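Local coordinates for protein flavin prenyltransferase PAD1, mitochondrial (Aspergillus niger, PDB 6QLG) that probably makes the prenylated FMN cofactor of the decarboxylase FDC1, joining a dimethylallyl group to flavin N5 and C6 without a metal, at residues I43-T48 with V68-V73; T51-G56 with K83-Y88; G119-P124 with V157-E162. One frame throughout, in Å; residues are numbered along the deposited sequence.

Contact 1 of 3, residues I43-T48 with V68-V73; sequences IVVAMT and VETHLV. With FMN (flavin mononucleotide), chain M.
Ile43, Val44, Val45 and Ala46 pair in parallel with Thr70, His71, Leu72 and Val73, laying two neighbouring strands of the central sheet side by side in the buried middle of the subunit. Five backbone hydrogen bonds run along the ladder, from Ile43 N to Glu69 O (3.0 Å) at one end to Met47 N and Val73 O (2.9 Å) at the other. Between these rungs CA-H...O contacts fill in, the Leu72 CA to Val45 O distance being 3.2 Å. Strands 42-47 and 69-74 are joined by helix 53-65, a beta-alpha-beta crossover of the Rossmann-like flavoprotein fold. On the face that helix covers, Leu72 leans toward strand 42-47: with CG anti to the backbone N (chi1 169°), CD1 comes to 3.4 Å from Val45 O and 4.1 Å from Met47 CG. Leu60 of the helix lies against both Val45 and Leu72. At the Ile43 end, Val68 CG1 meets Ile43 CB at 3.9 Å, its methyl lying against the foot of the isoleucine branch. On the other face Val44, Ala46 and Val73 pack against helix 141-151. His71 shares that face, its ring stacked on Tyr99 and edge-to-face with Phe115, and is fixed in rotation from both nitrogens. NE2 gives a hydrogen bond to the anti lone pair of Glu69 OE2 (2.7 Å), which lies near the ring plane, while ND1 is paired with His101; Arg42 forms a salt bridge with the same Glu69 oxygen. At the carboxyl end of strand 42-47 Thr48 turns into the FMN pocket, CB standing 3.4 Å from phosphate oxygen O3P, while its OG1 is hydrogen-bonded to Pro124 O and Ser126 N.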
loop_
_atom_site.group_PDB
_atom_site.type_symbol
_atom_site.label_atom_id
_atom_site.label_comp_id
_atom_site.label_asym_id
_atom_site.label_seq_id
_atom_site.Cartn_x
_atom_site.Cartn_y
_atom_site.Cartn_z
ATOM N N ILE B 43 -30.776 -19.367 -8.793
ATOM C CA ILE B 43 -29.442 -19.440 -8.212
ATOM C C ILE B 43 -28.574 -20.311 -9.107
ATOM O O ILE B 43 -28.958 -21.436 -9.449
ATOM C CB ILE B 43 -29.467 -19.991 -6.773
ATOM C CG1 ILE B 43 -30.052 -18.951 -5.816
ATOM C CG2 ILE B 43 -28.065 -20.397 -6.329
ATOM C CD1 ILE B 43 -29.875 -19.300 -4.353
ATOM N N VAL B 44 -27.417 -19.786 -9.499
ATOM C CA VAL B 44 -26.447 -20.558 -10.266
ATOM C C VAL B 44 -25.624 -21.402 -9.303
ATOM O O VAL B 44 -25.062 -20.886 -8.330
ATOM C CB VAL B 44 -25.549 -19.634 -11.102
ATOM C CG1 VAL B 44 -24.505 -20.449 -11.852
ATOM C CG2 VAL B 44 -26.384 -18.804 -12.067
ATOM N N VAL B 45 -25.559 -22.703 -9.568
ATOM C CA VAL B 45 -24.775 -23.638 -8.771
ATOM C C VAL B 45 -23.626 -24.125 -9.641
ATOM O O VAL B 45 -23.844 -24.791 -10.660
ATOM C CB VAL B 45 -25.623 -24.813 -8.265
ATOM C CG1 VAL B 45 -24.770 -25.758 -7.431
ATOM C CG2 VAL B 45 -26.816 -24.302 -7.465
ATOM N N ALA B 46 -22.401 -23.794 -9.248
ATOM C CA ALA B 46 -21.209 -24.199 -9.977
ATOM C C ALA B 46 -20.401 -25.169 -9.127
ATOM O O ALA B 46 -20.160 -24.912 -7.943
ATOM C CB ALA B 46 -20.357 -22.986 -10.359
ATOM N N MET B 47 -19.997 -26.281 -9.729
ATOM C CA MET B 47 -19.150 -27.267 -9.075
ATOM C C MET B 47 -17.799 -27.308 -9.775
ATOM O O MET B 47 -17.731 -27.312 -11.009
ATOM C CB MET B 47 -19.800 -28.655 -9.093
ATOM C CG MET B 47 -21.190 -28.698 -8.464
ATOM S SD MET B 47 -21.871 -30.368 -8.300
ATOM C CE MET B 47 -20.576 -31.174 -7.359
ATOM N N THR B 48 -16.730 -27.322 -8.984
ATOM C CA THR B 48 -15.366 -27.384 -9.490
ATOM C C THR B 48 -14.652 -28.591 -8.893
ATOM O O THR B 48 -15.165 -29.276 -8.005
ATOM C CB THR B 48 -14.586 -26.095 -9.176
ATOM O OG1 THR B 48 -14.391 -25.977 -7.761
ATOM C CG2 THR B 48 -15.333 -24.872 -9.685
ATOM N N VAL B 68 -36.331 -23.241 -5.518
ATOM C CA VAL B 68 -35.398 -22.342 -6.184
ATOM C C VAL B 68 -35.046 -22.934 -7.541
ATOM O O VAL B 68 -34.708 -24.121 -7.639
ATOM C CB VAL B 68 -34.135 -22.118 -5.333
ATOM C CG1 VAL B 68 -33.036 -21.476 -6.167
ATOM C CG2 VAL B 68 -34.459 -21.260 -4.119
ATOM N N GLU B 69 -35.138 -22.119 -8.588
ATOM C CA GLU B 69 -34.753 -22.547 -9.930
ATOM C C GLU B 69 -33.230 -22.553 -10.020
ATOM O O GLU B 69 -32.594 -21.497 -9.954
ATOM C CB GLU B 69 -35.368 -21.629 -10.982
ATOM C CG GLU B 69 -34.954 -21.960 -12.408
ATOM C CD GLU B 69 -35.470 -20.950 -13.413
ATOM O OE1 GLU B 69 -36.680 -20.643 -13.381
ATOM O OE2 GLU B 69 -34.666 -20.458 -14.231
ATOM N N THR B 70 -32.642 -23.737 -10.169
ATOM C CA THR B 70 -31.196 -23.894 -10.143
ATOM C C THR B 70 -30.636 -24.030 -11.553
ATOM O O THR B 70 -31.216 -24.711 -12.405
ATOM C CB THR B 70 -30.790 -25.113 -9.310
ATOM O OG1 THR B 70 -31.458 -26.279 -9.809
ATOM C CG2 THR B 70 -31.158 -24.906 -7.847
ATOM N N HIS B 71 -29.499 -23.378 -11.788
ATOM C CA HIS B 71 -28.767 -23.461 -13.047
ATOM C C HIS B 71 -27.389 -24.031 -12.741
ATOM O O HIS B 71 -26.562 -23.362 -12.111
ATOM C CB HIS B 71 -28.671 -22.091 -13.716
ATOM C CG HIS B 71 -29.979 -21.584 -14.239
ATOM N ND1 HIS B 71 -30.261 -21.503 -15.586
ATOM C CD2 HIS B 71 -31.084 -21.139 -13.595
ATOM C CE1 HIS B 71 -31.482 -21.025 -15.750
ATOM N NE2 HIS B 71 -32.003 -20.797 -14.557
ATOM N N LEU B 72 -27.143 -25.262 -13.179
ATOM C CA LEU B 72 -25.942 -25.998 -12.811
ATOM C C LEU B 72 -24.885 -25.883 -13.902
ATOM O O LEU B 72 -25.191 -26.024 -15.090
ATOM C CB LEU B 72 -26.265 -27.470 -12.555
ATOM C CG LEU B 72 -25.068 -28.416 -12.410
ATOM C CD1 LEU B 72 -24.343 -28.172 -11.096
ATOM C CD2 LEU B 72 -25.506 -29.870 -12.522
ATOM N N VAL B 73 -23.647 -25.620 -13.489
ATOM C CA VAL B 73 -22.473 -25.734 -14.346
ATOM C C VAL B 73 -21.444 -26.574 -13.602
ATOM O O VAL B 73 -21.183 -26.334 -12.417
ATOM C CB VAL B 73 -21.880 -24.362 -14.720
ATOM C CG1 VAL B 73 -20.770 -24.532 -15.747
ATOM C CG2 VAL B 73 -22.960 -23.432 -15.250
HETATM N N1 FMN M . -7.758 -28.261 -5.766
HETATM C C2 FMN M . -8.014 -27.418 -4.705
HETATM O O2 FMN M . -7.744 -26.226 -4.797
HETATM N N3 FMN M . -8.571 -27.918 -3.549
HETATM C C4 FMN M . -8.870 -29.265 -3.460
HETATM O O4 FMN M . -9.369 -29.735 -2.435
HETATM C C4A FMN M . -8.615 -30.120 -4.524
HETATM N N5 FMN M . -8.923 -31.463 -4.409
HETATM C C5A FMN M . -8.678 -32.328 -5.459
HETATM C C6 FMN M . -8.990 -33.688 -5.351
HETATM C C7 FMN M . -8.746 -34.570 -6.401
HETATM C C7M FMN M . -9.088 -36.030 -6.266
HETATM C C8 FMN M . -8.185 -34.070 -7.577
HETATM C C8M FMN M . -7.906 -34.994 -8.731
HETATM C C9 FMN M . -7.871 -32.709 -7.678
HETATM C C9A FMN M . -8.115 -31.828 -6.629
HETATM N N10 FMN M . -7.816 -30.471 -6.741
HETATM C C10 FMN M . -8.054 -29.611 -5.683
HETATM C "C1'" FMN M . -7.185 -29.925 -7.993
HETATM C "C2'" FMN M . -8.143 -29.309 -9.014
HETATM O "O2'" FMN M . -9.044 -30.285 -9.496
HETATM C "C3'" FMN M . -7.324 -28.724 -10.164
HETATM O "O3'" FMN M . -6.583 -27.623 -9.689
HETATM C "C4'" FMN M . -8.180 -28.279 -11.343
HETATM O "O4'" FMN M . -7.388 -27.548 -12.254
HETATM C "C5'" FMN M . -9.334 -27.395 -10.900
HETATM O "O5'" FMN M . -10.148 -27.167 -12.026
HETATM P P FMN M . -11.616 -26.529 -11.873
HETATM O O1P FMN M . -12.000 -25.866 -13.172
HETATM O O2P FMN M . -12.587 -27.641 -11.559
HETATM O O3P FMN M . -11.643 -25.488 -10.777
#

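Contact 2 of 3, residues T51-G56 with K83-Y88; sequences TGAMLG and KYETDY. With FMN (flavin mononucleotide), chain M.
Glu85 reaches from the end of helix 76-85 to the backbone amides at the start of helix 53-65, and its carboxylate carries the polar part of the contact. OE1 accepts a nearly straight hydrogen bond from Gly52 N (3.0 Å, N-H...O angle 167°) through its syn lone pair, and a longer, weak one from Ala53 N (3.3 Å). A water extends this grip by one residue: it accepts from Met54 N (2.8 Å) and donates to the same OE1. Two successive amides thus bond to OE1 directly, the second weakly, and a third through the water. The extended Glu85 chain lies across Thr51 at about a right angle. Gly52, with phi at 116°, has a backbone turn that suits a residue without a side chain. Thr51 also belongs to the FMN site: its N makes a weak hydrogen bond to flavin O4 and lies 3.2 Å from N5, and its CG2 rests 3.5 Å from O4. Through Gly52 N, Glu85 holds the backbone next to Thr51, beside flavin N5, probably a site of prenylation.

The apolar part lies further along the helix. Met54 is bent at both chi2 and chi3, which folds its methyl CE back onto Thr86, 3.6 Å from CG2; CE also lies 4.1 Å from Tyr88 CE1, and SD makes an oblique Met-aromatic contact with that ring. Thr86 closes the helix with an ST turn, OG1 accepting from Tyr88 N; the same oxygen is hydrogen-bonded to Ile82 O. Tyr191 and Phe190 of the second subunit pack on Glu85 and Thr51, respectively. Within the subunit, Ala53 is packed on Ile82 of helix 76-85, Tyr88 lies on Ile57 and Ile61 of helix 53-65, and Ile201 of helix 197-210 meets Met54.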
loop_
_atom_site.group_PDB
_atom_site.type_symbol
_atom_site.label_atom_id
_atom_site.label_comp_id
_atom_site.label_asym_id
_atom_site.label_seq_id
_atom_site.Cartn_x
_atom_site.Cartn_y
_atom_site.Cartn_z
ATOM N N THR B 51 -12.091 -31.342 -3.776
ATOM C CA THR B 51 -12.720 -32.442 -3.060
ATOM C C THR B 51 -13.900 -31.917 -2.250
ATOM O O THR B 51 -13.868 -30.804 -1.717
ATOM C CB THR B 51 -11.703 -33.159 -2.161
ATOM O OG1 THR B 51 -12.294 -34.346 -1.618
ATOM C CG2 THR B 51 -11.241 -32.277 -1.028
ATOM N N GLY B 52 -14.968 -32.709 -2.199
ATOM C CA GLY B 52 -16.193 -32.274 -1.556
ATOM C C GLY B 52 -17.357 -32.151 -2.518
ATOM O O GLY B 52 -18.201 -31.262 -2.370
ATOM N N ALA B 53 -17.412 -33.041 -3.513
ATOM C CA ALA B 53 -18.493 -32.993 -4.493
ATOM C C ALA B 53 -19.860 -33.150 -3.840
ATOM O O ALA B 53 -20.844 -32.576 -4.320
ATOM C CB ALA B 53 -18.286 -34.071 -5.558
ATOM N N MET B 54 -19.942 -33.913 -2.743
ATOM C CA MET B 54 -21.219 -34.095 -2.058
ATOM C C MET B 54 -21.776 -32.778 -1.533
ATOM O O MET B 54 -22.996 -32.639 -1.385
ATOM C CB MET B 54 -21.066 -35.099 -0.914
ATOM C CG MET B 54 -22.389 -35.580 -0.321
ATOM S SD MET B 54 -23.519 -36.322 -1.525
ATOM C CE MET B 54 -22.451 -37.536 -2.271
ATOM N N LEU B 55 -20.908 -31.802 -1.248
ATOM C CA LEU B 55 -21.393 -30.489 -0.831
ATOM C C LEU B 55 -22.245 -29.848 -1.919
ATOM O O LEU B 55 -23.318 -29.299 -1.637
ATOM C CB LEU B 55 -20.216 -29.580 -0.467
ATOM C CG LEU B 55 -19.320 -30.007 0.697
ATOM C CD1 LEU B 55 -18.142 -29.055 0.842
ATOM C CD2 LEU B 55 -20.114 -30.079 1.990
ATOM N N GLY B 56 -21.791 -29.914 -3.172
ATOM C CA GLY B 56 -22.569 -29.339 -4.258
ATOM C C GLY B 56 -23.828 -30.132 -4.557
ATOM O O GLY B 56 -24.874 -29.556 -4.874
ATOM N N LYS B 83 -17.494 -38.615 -9.761
ATOM C CA LYS B 83 -17.384 -40.048 -10.022
ATOM C C LYS B 83 -16.557 -40.751 -8.955
ATOM O O LYS B 83 -16.893 -41.861 -8.530
ATOM C CB LYS B 83 -16.761 -40.284 -11.397
ATOM C CG LYS B 83 -17.687 -40.053 -12.573
ATOM C CD LYS B 83 -16.919 -40.217 -13.875
ATOM C CE LYS B 83 -17.714 -39.709 -15.062
ATOM N NZ LYS B 83 -16.832 -39.452 -16.235
ATOM N N TYR B 84 -15.467 -40.121 -8.511
ATOM C CA TYR B 84 -14.531 -40.796 -7.619
ATOM C C TYR B 84 -15.003 -40.785 -6.170
ATOM O O TYR B 84 -14.803 -41.765 -5.445
ATOM C CB TYR B 84 -13.152 -40.148 -7.723
ATOM C CG TYR B 84 -12.089 -40.863 -6.921
ATOM C CD1 TYR B 84 -11.523 -42.045 -7.381
ATOM C CD2 TYR B 84 -11.655 -40.360 -5.702
ATOM C CE1 TYR B 84 -10.550 -42.702 -6.656
ATOM C CE2 TYR B 84 -10.684 -41.012 -4.966
ATOM C CZ TYR B 84 -10.135 -42.182 -5.447
ATOM O OH TYR B 84 -9.167 -42.836 -4.722
ATOM N N GLU B 85 -15.621 -39.690 -5.731
ATOM C CA GLU B 85 -15.926 -39.491 -4.320
ATOM C C GLU B 85 -17.332 -39.908 -3.932
ATOM O O GLU B 85 -17.593 -40.109 -2.742
ATOM C CB GLU B 85 -15.748 -38.018 -3.942
ATOM C CG GLU B 85 -14.328 -37.544 -3.997
ATOM C CD GLU B 85 -14.169 -36.155 -3.436
ATOM O OE1 GLU B 85 -15.193 -35.482 -3.185
ATOM O OE2 GLU B 85 -13.013 -35.736 -3.256
ATOM N N THR B 86 -18.244 -40.011 -4.892
ATOM C CA THR B 86 -19.648 -40.252 -4.612
ATOM C C THR B 86 -20.129 -41.453 -5.411
ATOM O O THR B 86 -19.433 -41.966 -6.292
ATOM C CB THR B 86 -20.505 -39.023 -4.950
ATOM O OG1 THR B 86 -20.812 -39.027 -6.350
ATOM C CG2 THR B 86 -19.762 -37.734 -4.608
ATOM N N ASP B 87 -21.337 -41.903 -5.086
ATOM C CA ASP B 87 -22.026 -42.911 -5.878
ATOM C C ASP B 87 -22.829 -42.298 -7.013
ATOM O O ASP B 87 -23.500 -43.028 -7.750
ATOM C CB ASP B 87 -22.941 -43.750 -4.982
ATOM C CG ASP B 87 -22.176 -44.473 -3.893
ATOM O OD1 ASP B 87 -21.190 -45.165 -4.222
ATOM O OD2 ASP B 87 -22.556 -44.341 -2.710
ATOM N N TYR B 88 -22.776 -40.978 -7.165
ATOM C CA TYR B 88 -23.460 -40.304 -8.252
ATOM C C TYR B 88 -22.614 -40.331 -9.518
ATOM O O TYR B 88 -21.380 -40.310 -9.471
ATOM C CB TYR B 88 -23.762 -38.848 -7.888
ATOM C CG TYR B 88 -24.842 -38.655 -6.847
ATOM C CD1 TYR B 88 -24.616 -38.967 -5.513
ATOM C CD2 TYR B 88 -26.082 -38.139 -7.198
ATOM C CE1 TYR B 88 -25.600 -38.784 -4.559
ATOM C CE2 TYR B 88 -27.072 -37.951 -6.251
ATOM C CZ TYR B 88 -26.825 -38.275 -4.933
ATOM O OH TYR B 88 -27.807 -38.089 -3.987
HETATM N N1 FMN M . -7.758 -28.261 -5.766
HETATM C C2 FMN M . -8.014 -27.418 -4.705
HETATM O O2 FMN M . -7.744 -26.226 -4.797
HETATM N N3 FMN M . -8.571 -27.918 -3.549
HETATM C C4 FMN M . -8.870 -29.265 -3.460
HETATM O O4 FMN M . -9.369 -29.735 -2.435
HETATM C C4A FMN M . -8.615 -30.120 -4.524
HETATM N N5 FMN M . -8.923 -31.463 -4.409
HETATM C C5A FMN M . -8.678 -32.328 -5.459
HETATM C C6 FMN M . -8.990 -33.688 -5.351
HETATM C C7 FMN M . -8.746 -34.570 -6.401
HETATM C C7M FMN M . -9.088 -36.030 -6.266
HETATM C C8 FMN M . -8.185 -34.070 -7.577
HETATM C C8M FMN M . -7.906 -34.994 -8.731
HETATM C C9 FMN M . -7.871 -32.709 -7.678
HETATM C C9A FMN M . -8.115 -31.828 -6.629
HETATM N N10 FMN M . -7.816 -30.471 -6.741
HETATM C C10 FMN M . -8.054 -29.611 -5.683
HETATM C "C1'" FMN M . -7.185 -29.925 -7.993
HETATM C "C2'" FMN M . -8.143 -29.309 -9.014
HETATM O "O2'" FMN M . -9.044 -30.285 -9.496
HETATM C "C3'" FMN M . -7.324 -28.724 -10.164
HETATM O "O3'" FMN M . -6.583 -27.623 -9.689
HETATM C "C4'" FMN M . -8.180 -28.279 -11.343
HETATM O "O4'" FMN M . -7.388 -27.548 -12.254
HETATM C "C5'" FMN M . -9.334 -27.395 -10.900
HETATM O "O5'" FMN M . -10.148 -27.167 -12.026
HETATM P P FMN M . -11.616 -26.529 -11.873
HETATM O O1P FMN M . -12.000 -25.866 -13.172
HETATM O O2P FMN M . -12.587 -27.641 -11.559
HETATM O O3P FMN M . -11.643 -25.488 -10.777
HETATM O O HOH W 1 -17.791 -35.417 -1.712
#

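Contact 3 of 3, residues G119-P124 with V157-E162. With FMN (flavin mononucleotide), chain M; DMA (dimethylallyl diphosphate), chain J.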
loop_
_atom_site.group_PDB
_atom_site.type_symbol
_atom_site.label_atom_id
_atom_site.label_comp_id
_atom_site.label_asym_id
_atom_site.label_seq_id
_atom_site.Cartn_x
_atom_site.Cartn_y
_atom_site.Cartn_z
ATOM N N GLY B 119 -28.190 -14.891 -7.380
ATOM C CA GLY B 119 -26.879 -15.169 -6.834
ATOM C C GLY B 119 -26.281 -16.427 -7.423
ATOM O O GLY B 119 -26.871 -17.096 -8.274
ATOM N N MET B 120 -25.086 -16.736 -6.933
ATOM C CA MET B 120 -24.296 -17.846 -7.434
ATOM C C MET B 120 -23.482 -18.412 -6.285
ATOM O O MET B 120 -22.961 -17.658 -5.458
ATOM C CB MET B 120 -23.378 -17.390 -8.574
ATOM C CG MET B 120 -22.356 -18.418 -9.031
ATOM S SD MET B 120 -21.421 -17.811 -10.450
ATOM C CE MET B 120 -20.640 -19.321 -11.020
ATOM N N ILE B 121 -23.384 -19.737 -6.227
ATOM C CA ILE B 121 -22.538 -20.409 -5.251
ATOM C C ILE B 121 -21.648 -21.400 -5.985
ATOM O O ILE B 121 -22.133 -22.214 -6.780
ATOM C CB ILE B 121 -23.362 -21.106 -4.147
ATOM C CG1 ILE B 121 -22.435 -21.838 -3.173
ATOM C CG2 ILE B 121 -24.413 -22.043 -4.743
ATOM C CD1 ILE B 121 -23.108 -22.272 -1.882
ATOM N N VAL B 122 -20.343 -21.307 -5.745
ATOM C CA VAL B 122 -19.366 -22.248 -6.277
ATOM C C VAL B 122 -19.042 -23.227 -5.157
ATOM O O VAL B 122 -18.402 -22.861 -4.165
ATOM C CB VAL B 122 -18.107 -21.536 -6.790
ATOM C CG1 VAL B 122 -17.183 -22.525 -7.483
ATOM C CG2 VAL B 122 -18.486 -20.403 -7.739
ATOM N N VAL B 123 -19.493 -24.469 -5.302
ATOM C CA VAL B 123 -19.423 -25.437 -4.209
ATOM C C VAL B 123 -19.184 -26.839 -4.762
ATOM O O VAL B 123 -20.028 -27.369 -5.499
ATOM C CB VAL B 123 -20.696 -25.381 -3.347
ATOM C CG1 VAL B 123 -21.955 -25.381 -4.223
ATOM C CG2 VAL B 123 -20.725 -26.539 -2.360
ATOM N N PRO B 124 -18.037 -27.466 -4.468
ATOM C CA PRO B 124 -16.918 -26.819 -3.776
ATOM C C PRO B 124 -16.124 -25.949 -4.744
ATOM O O PRO B 124 -16.270 -26.116 -5.958
ATOM C CB PRO B 124 -16.089 -28.000 -3.277
ATOM C CG PRO B 124 -16.331 -29.062 -4.304
ATOM C CD PRO B 124 -17.752 -28.879 -4.777
ATOM N N VAL B 157 -21.019 -16.712 -3.476
ATOM C CA VAL B 157 -20.449 -17.481 -2.375
ATOM C C VAL B 157 -19.481 -18.503 -2.951
ATOM O O VAL B 157 -19.851 -19.298 -3.823
ATOM C CB VAL B 157 -21.543 -18.170 -1.539
ATOM C CG1 VAL B 157 -20.916 -19.036 -0.456
ATOM C CG2 VAL B 157 -22.474 -17.133 -0.925
ATOM N N LEU B 158 -18.244 -18.482 -2.463
ATOM C CA LEU B 158 -17.205 -19.412 -2.891
ATOM C C LEU B 158 -16.889 -20.344 -1.730
ATOM O O LEU B 158 -16.287 -19.923 -0.735
ATOM C CB LEU B 158 -15.950 -18.666 -3.346
ATOM C CG LEU B 158 -16.115 -17.538 -4.363
ATOM C CD1 LEU B 158 -14.760 -16.938 -4.704
ATOM C CD2 LEU B 158 -16.806 -18.041 -5.614
ATOM N N VAL B 159 -17.291 -21.608 -1.854
ATOM C CA VAL B 159 -16.947 -22.616 -0.858
ATOM C C VAL B 159 -15.526 -23.090 -1.137
ATOM O O VAL B 159 -15.307 -24.215 -1.603
ATOM C CB VAL B 159 -17.959 -23.780 -0.865
ATOM C CG1 VAL B 159 -17.707 -24.724 0.307
ATOM C CG2 VAL B 159 -19.380 -23.233 -0.801
ATOM N N ALA B 160 -14.550 -22.223 -0.859
ATOM C CA ALA B 160 -13.160 -22.466 -1.231
ATOM C C ALA B 160 -12.545 -23.500 -0.297
ATOM O O ALA B 160 -12.426 -23.260 0.909
ATOM C CB ALA B 160 -12.366 -21.163 -1.189
ATOM N N ARG B 161 -12.139 -24.638 -0.849
ATOM C CA ARG B 161 -11.646 -25.759 -0.058
ATOM C C ARG B 161 -10.179 -26.000 -0.391
ATOM O O ARG B 161 -9.841 -26.351 -1.527
ATOM C CB ARG B 161 -12.482 -27.012 -0.314
ATOM C CG ARG B 161 -12.259 -28.101 0.710
ATOM C CD ARG B 161 -11.207 -29.087 0.240
ATOM N NE ARG B 161 -10.720 -29.931 1.327
ATOM C CZ ARG B 161 -9.464 -30.352 1.436
ATOM N NH1 ARG B 161 -9.099 -31.110 2.460
ATOM N NH2 ARG B 161 -8.566 -30.006 0.522
ATOM N N GLU B 162 -9.320 -25.836 0.613
ATOM C CA GLU B 162 -7.885 -26.056 0.507
ATOM C C GLU B 162 -7.289 -25.953 1.898
ATOM O O GLU B 162 -7.734 -25.132 2.707
ATOM C CB GLU B 162 -7.212 -25.034 -0.421
ATOM C CG GLU B 162 -5.698 -25.241 -0.620
ATOM C CD GLU B 162 -5.345 -26.627 -1.146
ATOM O OE1 GLU B 162 -5.219 -27.563 -0.327
ATOM O OE2 GLU B 162 -5.180 -26.774 -2.377
HETATM N N1 FMN M . -7.758 -28.261 -5.766
HETATM C C2 FMN M . -8.014 -27.418 -4.705
HETATM O O2 FMN M . -7.744 -26.226 -4.797
HETATM N N3 FMN M . -8.571 -27.918 -3.549
HETATM C C4 FMN M . -8.870 -29.265 -3.460
HETATM O O4 FMN M . -9.369 -29.735 -2.435
HETATM C C4A FMN M . -8.615 -30.120 -4.524
HETATM N N5 FMN M . -8.923 -31.463 -4.409
HETATM C C5A FMN M . -8.678 -32.328 -5.459
HETATM C C6 FMN M . -8.990 -33.688 -5.351
HETATM C C7 FMN M . -8.746 -34.570 -6.401
HETATM C C7M FMN M . -9.088 -36.030 -6.266
HETATM C C8 FMN M . -8.185 -34.070 -7.577
HETATM C C8M FMN M . -7.906 -34.994 -8.731
HETATM C C9 FMN M . -7.871 -32.709 -7.678
HETATM C C9A FMN M . -8.115 -31.828 -6.629
HETATM N N10 FMN M . -7.816 -30.471 -6.741
HETATM C C10 FMN M . -8.054 -29.611 -5.683
HETATM C "C1'" FMN M . -7.185 -29.925 -7.993
HETATM C "C2'" FMN M . -8.143 -29.309 -9.014
HETATM O "O2'" FMN M . -9.044 -30.285 -9.496
HETATM C "C3'" FMN M . -7.324 -28.724 -10.164
HETATM O "O3'" FMN M . -6.583 -27.623 -9.689
HETATM C "C4'" FMN M . -8.180 -28.279 -11.343
HETATM O "O4'" FMN M . -7.388 -27.548 -12.254
HETATM C "C5'" FMN M . -9.334 -27.395 -10.900
HETATM O "O5'" FMN M . -10.148 -27.167 -12.026
HETATM P P FMN M . -11.616 -26.529 -11.873
HETATM O O1P FMN M . -12.000 -25.866 -13.172
HETATM O O2P FMN M . -12.587 -27.641 -11.559
HETATM O O3P FMN M . -11.643 -25.488 -10.777
HETATM C C1 DMA J . -5.636 -32.845 -3.244
HETATM O O1 DMA J . -4.429 -32.369 -2.727
HETATM C C2 DMA J . -5.394 -33.341 -4.659
HETATM C C3 DMA J . -5.514 -34.620 -4.906
HETATM C C4 DMA J . -5.265 -35.105 -6.325
HETATM C C5 DMA J . -5.902 -35.591 -3.790
HETATM P PA DMA J . -4.536 -31.570 -1.301
HETATM O O1A DMA J . -3.149 -31.253 -0.784
HETATM O O2A DMA J . -5.282 -30.291 -1.613
HETATM O O3A DMA J . -5.369 -32.552 -0.256
HETATM P PB DMA J . -5.249 -32.495 1.393
HETATM O O1B DMA J . -5.276 -31.048 1.836
HETATM O O2B DMA J . -3.971 -33.126 1.901
HETATM O O3B DMA J . -6.407 -33.253 2.000
#
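Three backbone hydrogen bonds knit the parallel strands: Val157 N to Met120 O, Val122 N to Val157 O (2.8 Å) and Val159 N to Val122 O. These are adjacent strands of the Rossmann-like flavoprotein sheet, with the ligand site at their carboxyl ends. There Arg161 and Glu162, just beyond strand 155-160, meet the flavin and the prenyl donor. Arg161 O accepts a hydrogen bond from FMN N3 (2.9 Å), and its NH2 donates to flavin O4 (3.1 Å), so one residue grips the pyrimidine edge of the ring twice. A bend at chi2 (-94°) carries the guanidinium past flavin O4 toward the diphosphate; NH1 has a long, weak bond to diphosphate O3B, and carbonyls of Val187 and Pro188 in the second subunit hold NH1 and NE. Glu162 OE1 lies 3.0 Å from diphosphate O2A; OE1 also forms a salt bridge with Lys151 of the third subunit, and OE2 one with Arg144 of that subunit.

Side chains pack on both faces of the strand pair. Ile121 lies alongside Val157, its CD1 reaching 4.0 Å from Val159 CG2; Val122 CG2 and Leu158 CD2 touch at 3.6 Å, pointing the same way. Val159 CG2 also sits 3.6 Å from Val123 CB. The chain turns a corner at Val123 and Pro124, which are joined by a cis peptide bond; Val159 is the centre of an inverse gamma turn.

Strand 119-125 is flanked on its other edge by strand 42-47, hydrogen-bonded through Val44 and Ala46. Helix 127-135 packs on Leu158 and Ala160, while Met120 meets helix 141-151.

In the fold
From the N terminus, strand 42-47 opens contact 1, which closes with strand 69-74 after helix 53-65. Contact 2 starts within that loop, at the head of the helix, and closes beyond it on the end of helix 76-85, so contacts 1 and 2 cross along the chain and touch where Met47 CE meets Ala53 O. Contact 3 follows in series, spanning helices 127-135 and 141-151 to bring strand 155-160 beside strand 119-125. Strands 42-47 and 119-125 are neighbours, so contacts 1 and 3 continue one sheet. Leu55 packs on Val123, and Thr51 on Arg161, joining contact 2 to contact 3, and all three reach the same FMN.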